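Local atomic coordinates of phosphoglycerate kinase (Coxiella burnetii, PDB entry 4NG4), a protein that catalyses the reversible transfer of a phosphoryl group between 1,3-bisphosphoglycerate and ADP, yielding 3-phosphoglycerate and ATP in glycolysis. Residues P53-A58 with V65-H70; G318-N323 with Q343-S348; G324-F329 with Q336-L341. All blocks are in the same frame, centred on the assembly; numbering follows the deposited sequence.

Overall arrangement
The contacts fall in the two halves of the bilobal phosphoglycerate kinase fold. Contact 1 packs a helix on the six-stranded parallel sheet that includes strand 26-31; its second segment, 65-70, includes His70, a residue predicted to bind substrate. Contacts 2 and 3 lie in the other half, beside a parallel sheet of five strands, and both touch ADP. Their centres are about 13 Å apart; they share helix 336-347, and Trp322 CE2 of contact 2 packs on Leu341 CD2 of contact 3 at 3.8 Å. From the centre of contact 1 it is about 33 Å to that of contact 2 and about 38 Å to that of contact 3, in keeping with substrates held on separate lobes.

Contact 1: residues P53-A58 with V65-H70; sequences PTIQKA and VMILSH
Ala58 and Ile55 of helix 46-60 rest on Val65 and Ile67 of strand 64-69, the second half of a beta-alpha-beta unit: strand 26-31, the helix, then strand 64-69 lying parallel beside the first. All four side chains are buried, and no hydrogen bond crosses between the segments, so the join is purely apolar.

The two elements come nearest where the chain turns back. There the CA atoms of Ala58 and Val65 are 6.9 Å apart, whereas those of Ile55, about a turn earlier in the helix, and Ile67, two residues on in the strand, are separated by 8.0 Å. The short side chains bridge the narrower end, with Ala58 CB meeting Val65 CG2 at 3.4 Å. At the wider end the longer isoleucines do the work. Each has CG1 opposite its carbonyl carbon (chi1 -58° in Ile55, -55° in Ile67) and an extended second torsion, which sends both CD1 methyls into the interface, where the side chains cross at about a right angle.

The other side of the helix is different in character. Pro53 and Gln56 are exposed and Lys57 partly so, none of them touching segment 65-70. Thr54 faces another neighbour, its OG1 hydrogen-bonded to Asp150 OD2. Beyond Ile67 the strand parts from this helical segment and runs toward the predicted substrate site: Ser69 OG is hydrogen-bonded to Leu33 N and to Glu31 O, and His70 ND1 pairs with Arg30 NH1. Ile67 itself lies close to the side chain of Leu33.

At the isoleucine crossing, Ile67 CD1 meets two branches of its partner: Ile55 CD1 at 3.6 Å and Ile55 CG2 at 3.9 Å.

Contact 2: residues G318-N323 with Q343-S348; sequences GTIVWN and QAVAKS. With ADP (adenosine-5'-diphosphate), chain E.
One valine makes both apolar links from helix to strand: Val345 divides its two methyls between Ile320 and Trp322, which lie two residues apart on the same side of strand 319-323. CG1 meets Ile320 CD1 at 4.1 Å, the two side chains crossing obliquely, while CG2 approaches Trp322 CE3 at 4.3 Å and at a slant to the indole. The split follows from chi1 of -177°, which sets CG1 opposite the backbone N and CG2 opposite the carbonyl carbon, so that each methyl faces a different strand residue. Such distances describe ordinary packing, and no hydrogen bond joins the segments.

Where the helix ends, Ser348 OG also lies 4.1 Å from Ile320 CD1, but its polar partners are Met314 O and Ala350 N. The indole NE1 of Trp322 is likewise paired, with Gly324 O.

Asn323, at the end of the strand, turns to the nucleotide. Its ND2 makes a bent, weak hydrogen bond to ADP O3B (2.6 Å, 129°) and a separate hydrogen bond to Gly355 O, while OD1 is bonded to Lys208 NZ. The valine's packing ties helix 336-347 to strand 319-323 in a beta-alpha-beta unit continuing into parallel strand 351-354, within phosphoglycerate kinase's Rossmann-like nucleotide-binding domain.

Contact 3: residues G324-F329 with Q336-L341; sequences GPIGVF and QGTRAL. With MG (magnesium ion), chain D; ADP (adenosine-5'-diphosphate), chain E.
Thr338 OG1 gathers three partners: magnesium at 2.4 Å and, from the loop across the contact, the amides of Ile326 and Gly327. Both N-H bonds are weak and strongly bent: Ile326 N lies 3.3 Å from Thr338 OG1 at 129°, Gly327 N 3.0 Å from it at 127°. With chi1 at -56°, OG1 stands beside its own backbone N while CG2 points the other way, onto Pro325 CB at 3.8 Å.

Ile326 slides past Thr338 in the opposite sense, bringing its CD1 against the bare backbone of Gly337; on its other branch, CG2 meets Leu341 CD2 at 4.1 Å.

Other polar atoms find partners nearby. Gly337 N, in the first turn of the helix, is hydrogen-bonded to Asp301 OD2, and Asp301 and Phe334 complete the protein's share of the magnesium site. Gly327 O takes a weak bond from Phe329 N across an inverse gamma turn centred on Val328, and sits in plane at the edge of the Phe329 ring.

Toward the nucleotide the contact is by van der Waals packing: Pro325 CD lies 3.6 Å from ADP O3A, and Pro325 CG is by the ribose. Magnesium is 12.6 Å from ADP PB, so here it does not bridge the phosphates. The arrangement belongs to the loop between strand 319-323 and helix 336-347 that walls the ADP pocket of phosphoglycerate kinase.

Contact 1: residues P53-A58 with V65-H70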
loop_
_atom_site.group_PDB
_atom_site.type_symbol
_atom_site.label_atom_id
_atom_site.label_comp_id
_atom_site.label_asym_id
_atom_site.label_seq_id
_atom_site.Cartn_x
_atom_site.Cartn_y
_atom_site.Cartn_z
ATOM N N PRO A 53 -15.776 12.138 -0.564
ATOM C CA PRO A 53 -16.934 11.709 -1.370
ATOM C C PRO A 53 -17.824 10.645 -0.714
ATOM O O PRO A 53 -19.046 10.694 -0.862
ATOM C CB PRO A 53 -16.287 11.149 -2.648
ATOM C CG PRO A 53 -14.916 11.753 -2.688
ATOM C CD PRO A 53 -14.505 11.891 -1.268
ATOM N N THR A 54 -17.204 9.692 -0.016
ATOM C CA THR A 54 -17.933 8.653 0.719
ATOM C C THR A 54 -18.874 9.288 1.734
ATOM O O THR A 54 -20.001 8.829 1.921
ATOM C CB THR A 54 -16.976 7.692 1.472
ATOM O OG1 THR A 54 -16.236 6.905 0.532
ATOM C CG2 THR A 54 -17.754 6.765 2.407
ATOM N N ILE A 55 -18.402 10.354 2.371
ATOM C CA ILE A 55 -19.194 11.091 3.343
ATOM C C ILE A 55 -20.229 11.989 2.637
ATOM O O ILE A 55 -21.320 12.222 3.171
ATOM C CB ILE A 55 -18.279 11.916 4.280
ATOM C CG1 ILE A 55 -17.278 10.991 5.000
ATOM C CG2 ILE A 55 -19.109 12.667 5.307
ATOM C CD1 ILE A 55 -16.155 11.706 5.711
ATOM N N GLN A 56 -19.902 12.479 1.440
ATOM C CA GLN A 56 -20.842 13.298 0.673
ATOM C C GLN A 56 -22.007 12.463 0.124
ATOM O O GLN A 56 -23.142 12.921 0.101
ATOM C CB GLN A 56 -20.136 14.021 -0.479
ATOM C CG GLN A 56 -18.980 14.925 -0.058
ATOM C CD GLN A 56 -18.551 15.876 -1.178
ATOM O OE1 GLN A 56 -19.167 16.915 -1.389
ATOM N NE2 GLN A 56 -17.487 15.519 -1.896
ATOM N N LYS A 57 -21.714 11.239 -0.314
ATOM C CA LYS A 57 -22.733 10.346 -0.871
ATOM C C LYS A 57 -23.699 9.854 0.215
ATOM O O LYS A 57 -24.891 9.655 -0.053
ATOM C CB LYS A 57 -22.077 9.158 -1.595
ATOM C CG LYS A 57 -23.047 8.301 -2.426
ATOM C CD LYS A 57 -22.346 7.523 -3.553
ATOM C CE LYS A 57 -21.322 6.514 -3.020
ATOM N NZ LYS A 57 -20.734 5.674 -4.096
ATOM N N ALA A 58 -23.192 9.671 1.435
ATOM C CA ALA A 58 -24.025 9.248 2.562
ATOM C C ALA A 58 -25.001 10.347 2.960
ATOM O O ALA A 58 -26.186 10.091 3.123
ATOM C CB ALA A 58 -23.165 8.865 3.739
ATOM N N VAL A 65 -25.002 9.999 9.672
ATOM C CA VAL A 65 -23.610 9.555 9.475
ATOM C C VAL A 65 -22.711 9.644 10.712
ATOM O O VAL A 65 -22.538 10.716 11.286
ATOM C CB VAL A 65 -22.931 10.331 8.315
ATOM C CG1 VAL A 65 -21.422 10.216 8.406
ATOM C CG2 VAL A 65 -23.426 9.816 6.976
ATOM N N MET A 66 -22.140 8.505 11.094
ATOM C CA MET A 66 -21.123 8.440 12.138
ATOM C C MET A 66 -19.760 8.101 11.515
ATOM O O MET A 66 -19.541 6.975 11.064
ATOM C CB MET A 66 -21.491 7.374 13.168
ATOM C CG MET A 66 -22.682 7.721 14.033
ATOM S SD MET A 66 -23.316 6.292 14.954
ATOM C CE MET A 66 -24.311 5.515 13.690
ATOM N N ILE A 67 -18.856 9.075 11.495
ATOM C CA ILE A 67 -17.554 8.897 10.860
ATOM C C ILE A 67 -16.536 8.359 11.858
ATOM O O ILE A 67 -16.262 8.987 12.872
ATOM C CB ILE A 67 -17.009 10.213 10.282
ATOM C CG1 ILE A 67 -18.023 10.850 9.318
ATOM C CG2 ILE A 67 -15.681 9.949 9.576
ATOM C CD1 ILE A 67 -17.683 12.277 8.940
ATOM N N LEU A 68 -15.948 7.216 11.541
ATOM C CA LEU A 68 -15.066 6.507 12.463
ATOM C C LEU A 68 -13.618 6.522 11.938
ATOM O O LEU A 68 -13.396 6.329 10.747
ATOM C CB LEU A 68 -15.578 5.077 12.614
ATOM C CG LEU A 68 -15.459 4.417 13.978
ATOM C CD1 LEU A 68 -16.193 5.200 15.092
ATOM C CD2 LEU A 68 -15.982 3.000 13.847
ATOM N N SER A 69 -12.649 6.796 12.803
ATOM C CA SER A 69 -11.245 6.812 12.378
ATOM C C SER A 69 -10.238 6.658 13.509
ATOM O O SER A 69 -10.557 6.826 14.684
ATOM C CB SER A 69 -10.893 8.089 11.611
ATOM O OG SER A 69 -9.631 7.946 10.977
ATOM N N HIS A 70 -9.012 6.314 13.126
ATOM C CA HIS A 70 -7.927 6.237 14.076
ATOM C C HIS A 70 -7.088 7.497 13.920
ATOM O O HIS A 70 -7.307 8.270 12.993
ATOM C CB HIS A 70 -7.109 4.950 13.890
ATOM C CG HIS A 70 -6.360 4.884 12.600
ATOM N ND1 HIS A 70 -6.972 4.608 11.397
ATOM C CD2 HIS A 70 -5.043 5.053 12.325
ATOM C CE1 HIS A 70 -6.065 4.606 10.435
ATOM N NE2 HIS A 70 -4.889 4.883 10.971
#

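Contact 2: residues G318-N323 with Q343-S348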
loop_
_atom_site.group_PDB
_atom_site.type_symbol
_atom_site.label_atom_id
_atom_site.label_comp_id
_atom_site.label_asym_id
_atom_site.label_seq_id
_atom_site.Cartn_x
_atom_site.Cartn_y
_atom_site.Cartn_z
ATOM N N GLY A 318 1.129 -5.312 -20.999
ATOM C CA GLY A 318 -0.300 -4.984 -20.935
ATOM C C GLY A 318 -0.723 -4.530 -19.545
ATOM O O GLY A 318 -1.689 -3.780 -19.411
ATOM N N THR A 319 -0.013 -5.006 -18.517
ATOM C CA THR A 319 -0.243 -4.603 -17.130
ATOM C C THR A 319 1.101 -4.543 -16.409
ATOM O O THR A 319 2.007 -5.318 -16.743
ATOM C CB THR A 319 -1.139 -5.612 -16.379
ATOM O OG1 THR A 319 -2.344 -5.831 -17.117
ATOM C CG2 THR A 319 -1.468 -5.105 -14.980
ATOM N N ILE A 320 1.230 -3.638 -15.431
ATOM C CA ILE A 320 2.465 -3.501 -14.648
ATOM C C ILE A 320 2.193 -3.295 -13.147
ATOM O O ILE A 320 1.312 -2.530 -12.763
ATOM C CB ILE A 320 3.326 -2.342 -15.168
ATOM C CG1 ILE A 320 3.704 -2.558 -16.646
ATOM C CG2 ILE A 320 4.566 -2.201 -14.315
ATOM C CD1 ILE A 320 4.487 -1.413 -17.274
ATOM N N VAL A 321 2.954 -3.987 -12.300
ATOM C CA VAL A 321 2.836 -3.832 -10.843
ATOM C C VAL A 321 4.232 -3.540 -10.307
ATOM O O VAL A 321 5.111 -4.356 -10.457
ATOM C CB VAL A 321 2.247 -5.107 -10.170
ATOM C CG1 VAL A 321 2.081 -4.909 -8.689
ATOM C CG2 VAL A 321 0.906 -5.461 -10.768
ATOM N N TRP A 322 4.449 -2.383 -9.696
ATOM C CA TRP A 322 5.806 -1.978 -9.324
ATOM C C TRP A 322 5.905 -1.462 -7.882
ATOM O O TRP A 322 5.260 -0.488 -7.518
ATOM C CB TRP A 322 6.313 -0.937 -10.309
ATOM C CG TRP A 322 7.545 -0.222 -9.885
ATOM C CD1 TRP A 322 8.600 -0.731 -9.177
ATOM C CD2 TRP A 322 7.868 1.141 -10.151
ATOM N NE1 TRP A 322 9.547 0.244 -8.972
ATOM C CE2 TRP A 322 9.121 1.398 -9.569
ATOM C CE3 TRP A 322 7.214 2.172 -10.812
ATOM C CZ2 TRP A 322 9.728 2.647 -9.634
ATOM C CZ3 TRP A 322 7.820 3.415 -10.868
ATOM C CH2 TRP A 322 9.059 3.642 -10.279
ATOM N N ASN A 323 6.737 -2.143 -7.091
ATOM C CA ASN A 323 6.960 -1.855 -5.693
ATOM C C ASN A 323 8.436 -1.888 -5.380
ATOM O O ASN A 323 9.010 -2.961 -5.210
ATOM C CB ASN A 323 6.265 -2.902 -4.834
ATOM C CG ASN A 323 6.693 -2.838 -3.376
ATOM O OD1 ASN A 323 6.943 -3.869 -2.747
ATOM N ND2 ASN A 323 6.802 -1.627 -2.840
ATOM N N GLN A 343 9.996 6.349 -16.036
ATOM C CA GLN A 343 9.607 6.929 -17.317
ATOM C C GLN A 343 9.047 5.870 -18.264
ATOM O O GLN A 343 8.065 6.135 -18.969
ATOM C CB GLN A 343 10.790 7.658 -17.954
ATOM C CG GLN A 343 11.218 8.893 -17.160
ATOM C CD GLN A 343 12.431 9.610 -17.746
ATOM O OE1 GLN A 343 13.306 8.981 -18.342
ATOM N NE2 GLN A 343 12.494 10.933 -17.564
ATOM N N ALA A 344 9.637 4.671 -18.260
ATOM C CA ALA A 344 9.167 3.579 -19.117
ATOM C C ALA A 344 7.726 3.165 -18.776
ATOM O O ALA A 344 6.906 2.973 -19.673
ATOM C CB ALA A 344 10.112 2.389 -19.042
ATOM N N VAL A 345 7.418 3.064 -17.485
ATOM C CA VAL A 345 6.059 2.736 -17.040
ATOM C C VAL A 345 5.090 3.863 -17.422
ATOM O O VAL A 345 3.956 3.604 -17.838
ATOM C CB VAL A 345 5.995 2.504 -15.512
ATOM C CG1 VAL A 345 4.589 2.093 -15.066
ATOM C CG2 VAL A 345 7.005 1.438 -15.091
ATOM N N ALA A 346 5.542 5.107 -17.291
ATOM C CA ALA A 346 4.728 6.259 -17.681
ATOM C C ALA A 346 4.373 6.218 -19.181
ATOM O O ALA A 346 3.193 6.051 -19.534
ATOM C CB ALA A 346 5.440 7.566 -17.326
ATOM N N LYS A 347 5.391 6.346 -20.042
ATOM C CA LYS A 347 5.214 6.302 -21.504
ATOM C C LYS A 347 4.405 5.076 -21.926
ATOM O O LYS A 347 3.631 5.135 -22.879
ATOM C CB LYS A 347 6.566 6.265 -22.233
ATOM C CG LYS A 347 7.458 7.499 -22.057
ATOM C CD LYS A 347 8.852 7.262 -22.654
ATOM C CE LYS A 347 9.949 8.094 -21.977
ATOM N NZ LYS A 347 11.317 7.508 -22.156
ATOM N N SER A 348 4.590 3.978 -21.195
ATOM C CA SER A 348 3.930 2.728 -21.515
ATOM C C SER A 348 2.415 2.803 -21.467
ATOM O O SER A 348 1.821 3.670 -20.844
ATOM C CB SER A 348 4.407 1.597 -20.606
ATOM O OG SER A 348 3.639 0.422 -20.830
HETATM P PB ADP E . 9.393 0.662 -1.047
HETATM O O1B ADP E . 9.291 1.651 -2.181
HETATM O O2B ADP E . 9.331 1.309 0.321
HETATM O O3B ADP E . 8.515 -0.557 -1.207
HETATM P PA ADP E . 11.641 -0.883 -0.154
HETATM O O1A ADP E . 11.112 -0.611 1.234
HETATM O O2A ADP E . 11.570 -2.297 -0.665
HETATM O O3A ADP E . 10.893 0.076 -1.225
HETATM O "O5'" ADP E . 13.184 -0.387 -0.149
HETATM C "C5'" ADP E . 13.645 0.722 -0.933
HETATM C "C4'" ADP E . 14.808 1.421 -0.245
HETATM O "O4'" ADP E . 15.974 0.592 -0.320
HETATM C "C3'" ADP E . 15.139 2.765 -0.899
HETATM O "O3'" ADP E . 15.019 3.839 0.045
HETATM C "C2'" ADP E . 16.554 2.611 -1.446
HETATM O "O2'" ADP E . 17.394 3.731 -1.155
HETATM C "C1'" ADP E . 17.102 1.332 -0.808
HETATM N N9 ADP E . 17.931 0.547 -1.780
HETATM C C8 ADP E . 17.521 0.024 -2.960
HETATM N N7 ADP E . 18.550 -0.612 -3.580
HETATM C C5 ADP E . 19.643 -0.508 -2.798
HETATM C C6 ADP E . 21.057 -0.955 -2.852
HETATM N N6 ADP E . 21.540 -1.666 -3.901
HETATM N N1 ADP E . 21.856 -0.628 -1.803
HETATM C C2 ADP E . 21.424 0.082 -0.734
HETATM N N3 ADP E . 20.154 0.519 -0.626
HETATM C C4 ADP E . 19.234 0.262 -1.606
#

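Contact 3: residues G324-F329 with Q336-L341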
loop_
_atom_site.group_PDB
_atom_site.type_symbol
_atom_site.label_atom_id
_atom_site.label_comp_id
_atom_site.label_asym_id
_atom_site.label_seq_id
_atom_site.Cartn_x
_atom_site.Cartn_y
_atom_site.Cartn_z
ATOM N N GLY A 324 9.052 -0.719 -5.307
ATOM C CA GLY A 324 10.439 -0.607 -4.866
ATOM C C GLY A 324 11.379 -0.036 -5.914
ATOM O O GLY A 324 11.432 -0.526 -7.054
ATOM N N PRO A 325 12.149 0.996 -5.539
ATOM C CA PRO A 325 13.135 1.562 -6.466
ATOM C C PRO A 325 14.300 0.594 -6.690
ATOM O O PRO A 325 14.666 -0.164 -5.775
ATOM C CB PRO A 325 13.607 2.813 -5.750
ATOM C CG PRO A 325 13.488 2.465 -4.290
ATOM C CD PRO A 325 12.333 1.497 -4.165
ATOM N N ILE A 326 14.864 0.627 -7.898
ATOM C CA ILE A 326 15.859 -0.365 -8.341
ATOM C C ILE A 326 17.300 0.158 -8.268
ATOM O O ILE A 326 18.242 -0.529 -8.687
ATOM C CB ILE A 326 15.543 -0.894 -9.754
ATOM C CG1 ILE A 326 15.486 0.244 -10.774
ATOM C CG2 ILE A 326 14.217 -1.667 -9.750
ATOM C CD1 ILE A 326 16.711 0.362 -11.606
ATOM N N GLY A 327 17.460 1.369 -7.729
ATOM C CA GLY A 327 18.764 1.852 -7.287
ATOM C C GLY A 327 18.638 2.867 -6.167
ATOM O O GLY A 327 17.533 3.225 -5.746
ATOM N N VAL A 328 19.771 3.342 -5.681
ATOM C CA VAL A 328 19.782 4.315 -4.615
ATOM C C VAL A 328 19.413 5.664 -5.202
ATOM O O VAL A 328 20.228 6.594 -5.254
ATOM C CB VAL A 328 21.162 4.381 -3.929
ATOM C CG1 VAL A 328 21.086 5.242 -2.659
ATOM C CG2 VAL A 328 21.672 2.966 -3.606
ATOM N N PHE A 329 18.157 5.778 -5.622
ATOM C CA PHE A 329 17.660 6.966 -6.330
ATOM C C PHE A 329 17.812 8.283 -5.570
ATOM O O PHE A 329 17.793 9.337 -6.181
ATOM C CB PHE A 329 16.172 6.781 -6.654
ATOM C CG PHE A 329 15.259 7.042 -5.471
ATOM C CD1 PHE A 329 15.019 6.054 -4.531
ATOM C CD2 PHE A 329 14.663 8.295 -5.292
ATOM C CE1 PHE A 329 14.193 6.299 -3.445
ATOM C CE2 PHE A 329 13.834 8.536 -4.202
ATOM C CZ PHE A 329 13.605 7.542 -3.279
ATOM N N GLN A 336 19.716 7.158 -12.160
ATOM C CA GLN A 336 19.399 7.045 -13.585
ATOM C C GLN A 336 18.573 5.785 -13.834
ATOM O O GLN A 336 17.612 5.820 -14.598
ATOM C CB GLN A 336 20.674 7.111 -14.467
ATOM C CG GLN A 336 20.452 7.647 -15.928
ATOM C CD GLN A 336 21.643 8.488 -16.497
ATOM O OE1 GLN A 336 22.537 8.930 -15.751
ATOM N NE2 GLN A 336 21.630 8.730 -17.818
ATOM N N GLY A 337 18.914 4.695 -13.162
ATOM C CA GLY A 337 18.165 3.438 -13.316
ATOM C C GLY A 337 16.683 3.508 -12.962
ATOM O O GLY A 337 15.825 3.000 -13.703
ATOM N N THR A 338 16.383 4.157 -11.841
ATOM C CA THR A 338 15.031 4.187 -11.301
ATOM C C THR A 338 14.178 5.193 -12.057
ATOM O O THR A 338 13.011 4.943 -12.291
ATOM C CB THR A 338 15.043 4.472 -9.801
ATOM O OG1 THR A 338 15.866 3.492 -9.165
ATOM C CG2 THR A 338 13.636 4.423 -9.205
ATOM N N ARG A 339 14.752 6.320 -12.455
ATOM C CA ARG A 339 14.048 7.254 -13.346
ATOM C C ARG A 339 13.708 6.580 -14.679
ATOM O O ARG A 339 12.553 6.527 -15.078
ATOM C CB ARG A 339 14.895 8.497 -13.615
ATOM C CG ARG A 339 14.107 9.668 -14.212
ATOM C CD ARG A 339 15.030 10.662 -14.902
ATOM N NE ARG A 339 16.314 10.743 -14.191
ATOM C CZ ARG A 339 16.577 11.560 -13.174
ATOM N NH1 ARG A 339 15.657 12.424 -12.728
ATOM N NH2 ARG A 339 17.776 11.519 -12.607
ATOM N N ALA A 340 14.729 6.045 -15.342
ATOM C CA ALA A 340 14.559 5.335 -16.602
ATOM C C ALA A 340 13.365 4.420 -16.518
ATOM O O ALA A 340 12.512 4.428 -17.385
ATOM C CB ALA A 340 15.800 4.534 -16.926
ATOM N N LEU A 341 13.323 3.630 -15.453
ATOM C CA LEU A 341 12.246 2.681 -15.236
ATOM C C LEU A 341 10.933 3.427 -15.081
ATOM O O LEU A 341 9.947 3.105 -15.740
ATOM C CB LEU A 341 12.527 1.823 -13.999
ATOM C CG LEU A 341 11.433 0.816 -13.608
ATOM C CD1 LEU A 341 11.396 -0.363 -14.578
ATOM C CD2 LEU A 341 11.643 0.333 -12.174
HETATM MG MG MG D . 18.118 4.208 -9.368
HETATM P PB ADP E . 9.393 0.662 -1.047
HETATM O O1B ADP E . 9.291 1.651 -2.181
HETATM O O2B ADP E . 9.331 1.309 0.321
HETATM O O3B ADP E . 8.515 -0.557 -1.207
HETATM P PA ADP E . 11.641 -0.883 -0.154
HETATM O O1A ADP E . 11.112 -0.611 1.234
HETATM O O2A ADP E . 11.570 -2.297 -0.665
HETATM O O3A ADP E . 10.893 0.076 -1.225
HETATM O "O5'" ADP E . 13.184 -0.387 -0.149
HETATM C "C5'" ADP E . 13.645 0.722 -0.933
HETATM C "C4'" ADP E . 14.808 1.421 -0.245
HETATM O "O4'" ADP E . 15.974 0.592 -0.320
HETATM C "C3'" ADP E . 15.139 2.765 -0.899
HETATM O "O3'" ADP E . 15.019 3.839 0.045
HETATM C "C2'" ADP E . 16.554 2.611 -1.446
HETATM O "O2'" ADP E . 17.394 3.731 -1.155
HETATM C "C1'" ADP E . 17.102 1.332 -0.808
HETATM N N9 ADP E . 17.931 0.547 -1.780
HETATM C C8 ADP E . 17.521 0.024 -2.960
HETATM N N7 ADP E . 18.550 -0.612 -3.580
HETATM C C5 ADP E . 19.643 -0.508 -2.798
HETATM C C6 ADP E . 21.057 -0.955 -2.852
HETATM N N6 ADP E . 21.540 -1.666 -3.901
HETATM N N1 ADP E . 21.856 -0.628 -1.803
HETATM C C2 ADP E . 21.424 0.082 -0.734
HETATM N N3 ADP E . 20.154 0.519 -0.626
HETATM C C4 ADP E . 19.234 0.262 -1.606
#